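Local coordinates for YfkN protein (Bacillus subtilis subsp. subtilis, PDB 3GVE) that belongs to the calcineurin-like phosphoesterase family of metal-binding proteins and carries a manganese and a magnesium ion in this model, at residues A[37-47]-A[281-289]. Sequence-based numbering, arbitrary orientation.
Sequences DFGLARTAQLI and SSWGKYLGV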
# COMPACT_ATOMS: atom_id res chain seq x y z
N ASP A 37 -5.83 -0.35 -13.34
CA ASP A 37 -6.49 0.02 -12.09
C ASP A 37 -6.15 1.44 -11.63
O ASP A 37 -6.91 2.04 -10.91
CB ASP A 37 -6.06 -1.01 -11.02
CG ASP A 37 -6.78 -0.85 -9.68
OD1 ASP A 37 -6.10 -0.79 -8.63
OD2 ASP A 37 -8.03 -0.86 -9.68
N PHE A 38 -4.98 1.96 -12.01
CA PHE A 38 -4.49 3.23 -11.48
C PHE A 38 -3.45 3.87 -12.38
O PHE A 38 -3.09 3.31 -13.40
CB PHE A 38 -3.93 3.03 -10.05
CG PHE A 38 -2.72 2.10 -9.97
CD1 PHE A 38 -1.47 2.56 -10.28
CD2 PHE A 38 -2.85 0.80 -9.52
CE1 PHE A 38 -0.36 1.75 -10.19
CE2 PHE A 38 -1.75 -0.01 -9.43
CZ PHE A 38 -0.50 0.46 -9.78
N GLY A 39 -2.96 5.04 -11.98
CA GLY A 39 -1.86 5.70 -12.66
C GLY A 39 -2.23 7.00 -13.35
O GLY A 39 -3.25 7.08 -13.97
N LEU A 40 -1.37 8.00 -13.20
CA LEU A 40 -1.60 9.32 -13.78
C LEU A 40 -1.75 9.26 -15.30
O LEU A 40 -2.46 10.05 -15.86
CB LEU A 40 -0.49 10.28 -13.36
CG LEU A 40 -0.67 11.76 -13.73
CD1 LEU A 40 -2.03 12.31 -13.29
CD2 LEU A 40 0.48 12.57 -13.14
N ALA A 41 -1.10 8.30 -15.95
CA ALA A 41 -1.27 8.12 -17.38
C ALA A 41 -2.74 7.89 -17.76
O ALA A 41 -3.16 8.29 -18.82
CB ALA A 41 -0.40 6.99 -17.90
N ARG A 42 -3.52 7.26 -16.88
CA ARG A 42 -4.96 7.10 -17.08
C ARG A 42 -5.75 8.31 -16.59
O ARG A 42 -6.63 8.77 -17.27
CB ARG A 42 -5.46 5.80 -16.45
CG ARG A 42 -5.03 4.59 -17.28
CD ARG A 42 -5.37 3.25 -16.64
NE ARG A 42 -5.07 2.17 -17.58
CZ ARG A 42 -5.94 1.64 -18.43
NH1 ARG A 42 -7.20 2.05 -18.46
NH2 ARG A 42 -5.55 0.68 -19.24
N THR A 43 -5.41 8.84 -15.43
CA THR A 43 -6.14 10.00 -14.90
C THR A 43 -6.08 11.18 -15.86
O THR A 43 -7.03 11.93 -15.97
CB THR A 43 -5.59 10.45 -13.53
OG1 THR A 43 -5.04 9.32 -12.84
CG2 THR A 43 -6.68 11.11 -12.68
N ALA A 44 -4.95 11.32 -16.54
CA ALA A 44 -4.74 12.41 -17.47
C ALA A 44 -5.73 12.39 -18.64
O ALA A 44 -5.96 13.40 -19.25
CB ALA A 44 -3.29 12.41 -17.97
N GLN A 45 -6.32 11.22 -18.91
CA GLN A 45 -7.34 11.13 -19.94
C GLN A 45 -8.61 11.82 -19.46
O GLN A 45 -9.26 12.48 -20.24
CB GLN A 45 -7.61 9.67 -20.34
CG GLN A 45 -6.38 8.93 -20.87
CD GLN A 45 -5.92 9.40 -22.23
OE1 GLN A 45 -5.61 10.55 -22.43
NE2 GLN A 45 -5.83 8.47 -23.17
N LEU A 46 -8.94 11.69 -18.17
CA LEU A 46 -10.06 12.44 -17.60
C LEU A 46 -9.77 13.94 -17.58
O LEU A 46 -10.64 14.74 -17.81
CB LEU A 46 -10.38 11.98 -16.18
CG LEU A 46 -10.84 10.54 -16.01
CD1 LEU A 46 -11.08 10.24 -14.52
CD2 LEU A 46 -12.10 10.25 -16.82
N ILE A 47 -8.52 14.29 -17.29
CA ILE A 47 -8.12 15.70 -17.26
C ILE A 47 -8.40 16.33 -18.65
O ILE A 47 -8.96 17.39 -18.75
CB ILE A 47 -6.63 15.87 -16.84
CG1 ILE A 47 -6.43 15.47 -15.37
CG2 ILE A 47 -6.15 17.31 -17.12
CD1 ILE A 47 -5.00 15.38 -14.90
N SER A 281 -9.82 9.71 -4.10
CA SER A 281 -9.21 8.40 -3.86
C SER A 281 -7.68 8.51 -3.72
O SER A 281 -7.19 9.39 -3.04
CB SER A 281 -9.63 7.43 -5.00
OG SER A 281 -9.26 6.10 -4.68
N SER A 282 -6.96 7.60 -4.34
CA SER A 282 -5.50 7.61 -4.32
C SER A 282 -5.00 7.00 -5.63
O SER A 282 -5.75 6.38 -6.36
CB SER A 282 -4.96 6.85 -3.11
OG SER A 282 -5.31 5.49 -3.18
N TRP A 283 -3.73 7.24 -5.93
CA TRP A 283 -3.01 6.64 -7.06
C TRP A 283 -3.57 6.99 -8.44
O TRP A 283 -3.30 6.31 -9.41
CB TRP A 283 -2.93 5.11 -6.89
CG TRP A 283 -2.13 4.63 -5.73
CD1 TRP A 283 -1.73 5.33 -4.65
CD2 TRP A 283 -1.65 3.30 -5.54
NE1 TRP A 283 -1.01 4.52 -3.79
CE2 TRP A 283 -0.95 3.26 -4.32
CE3 TRP A 283 -1.74 2.13 -6.30
CZ2 TRP A 283 -0.33 2.10 -3.84
CZ3 TRP A 283 -1.13 0.98 -5.82
CH2 TRP A 283 -0.44 0.98 -4.60
N GLY A 284 -4.36 8.06 -8.50
CA GLY A 284 -4.97 8.47 -9.75
C GLY A 284 -6.22 7.71 -10.13
O GLY A 284 -6.65 7.79 -11.25
N LYS A 285 -6.82 6.99 -9.19
CA LYS A 285 -8.03 6.20 -9.47
C LYS A 285 -9.30 7.02 -9.77
O LYS A 285 -10.23 6.54 -10.39
CB LYS A 285 -8.30 5.20 -8.33
CG LYS A 285 -7.22 4.10 -8.22
CD LYS A 285 -7.41 3.26 -6.95
CE LYS A 285 -6.32 2.19 -6.79
NZ LYS A 285 -6.57 1.42 -5.54
N TYR A 286 -9.29 8.28 -9.33
CA TYR A 286 -10.38 9.22 -9.57
C TYR A 286 -9.76 10.59 -9.84
O TYR A 286 -8.64 10.86 -9.42
CB TYR A 286 -11.26 9.33 -8.32
CG TYR A 286 -12.24 8.21 -8.12
CD1 TYR A 286 -13.59 8.40 -8.35
CD2 TYR A 286 -11.83 6.97 -7.66
CE1 TYR A 286 -14.51 7.38 -8.14
CE2 TYR A 286 -12.74 5.94 -7.46
CZ TYR A 286 -14.07 6.16 -7.70
OH TYR A 286 -14.97 5.14 -7.50
N LEU A 287 -10.49 11.42 -10.55
CA LEU A 287 -10.19 12.84 -10.69
C LEU A 287 -11.25 13.62 -9.90
O LEU A 287 -12.44 13.33 -10.00
CB LEU A 287 -10.27 13.26 -12.15
CG LEU A 287 -9.90 14.71 -12.44
CD1 LEU A 287 -8.43 14.94 -12.15
CD2 LEU A 287 -10.24 15.06 -13.89
N GLY A 288 -10.82 14.62 -9.14
CA GLY A 288 -11.75 15.51 -8.46
C GLY A 288 -12.15 16.64 -9.40
O GLY A 288 -11.35 17.14 -10.15
N VAL A 289 -13.41 17.05 -9.30
CA VAL A 289 -13.95 18.09 -10.17
C VAL A 289 -14.83 19.01 -9.34
O VAL A 289 -15.82 18.58 -8.81
CB VAL A 289 -14.78 17.49 -11.35
CG1 VAL A 289 -15.29 18.60 -12.27
CG2 VAL A 289 -13.96 16.49 -12.14
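In this calcineurin-like metallophosphoesterase fold, the type I' turn S282–K285 and the start of strand 286-297 pack against the N-terminal end of helix 40-53, where F38 and G39 meet W283. The turn leads from strand 275-280 of one sheet into strand 286-297 of the other, close to the metal centre: the W283 side chain is about 7 Å from the bound manganese, and S282 touches H251, one of its ligands. G39, the N-cap residue, donates its N-H to the turn, with G39 N 2.9 Å from W283 O. Beside this bond, W283 sets the edge of its six-membered ring against one face of F38 in a T-shaped stack, planes 75° apart, with W283 CE3 over the ring centre and 3.7 Å from F38 CD2. F38 reaches this spot with CG placed between its own backbone N and carbonyl carbon (chi1 63°). One residue beyond G284, the extended K285 chain crosses the D37 side chain at a slant, its CG 3.4 Å from D37 O; the charged ends, K285 NZ and D37 OD1, form a long salt bridge at 3.8 Å. The backbone of the turn packs directly on the start of the helix at G284, whose CA lies 3.2 Å from T43 OG1. The same T43 OG1 lies 2.7 Å from G284 O and 3.1 Å from G39 O. Further along, the axes of the short segments 40-47 and 286-289 run at 34° to each other, and L287 points its side chain toward the helix. There L287 CD2 meets L46 CB at 3.8 Å, while L287 CD1 rests on I47 CG1.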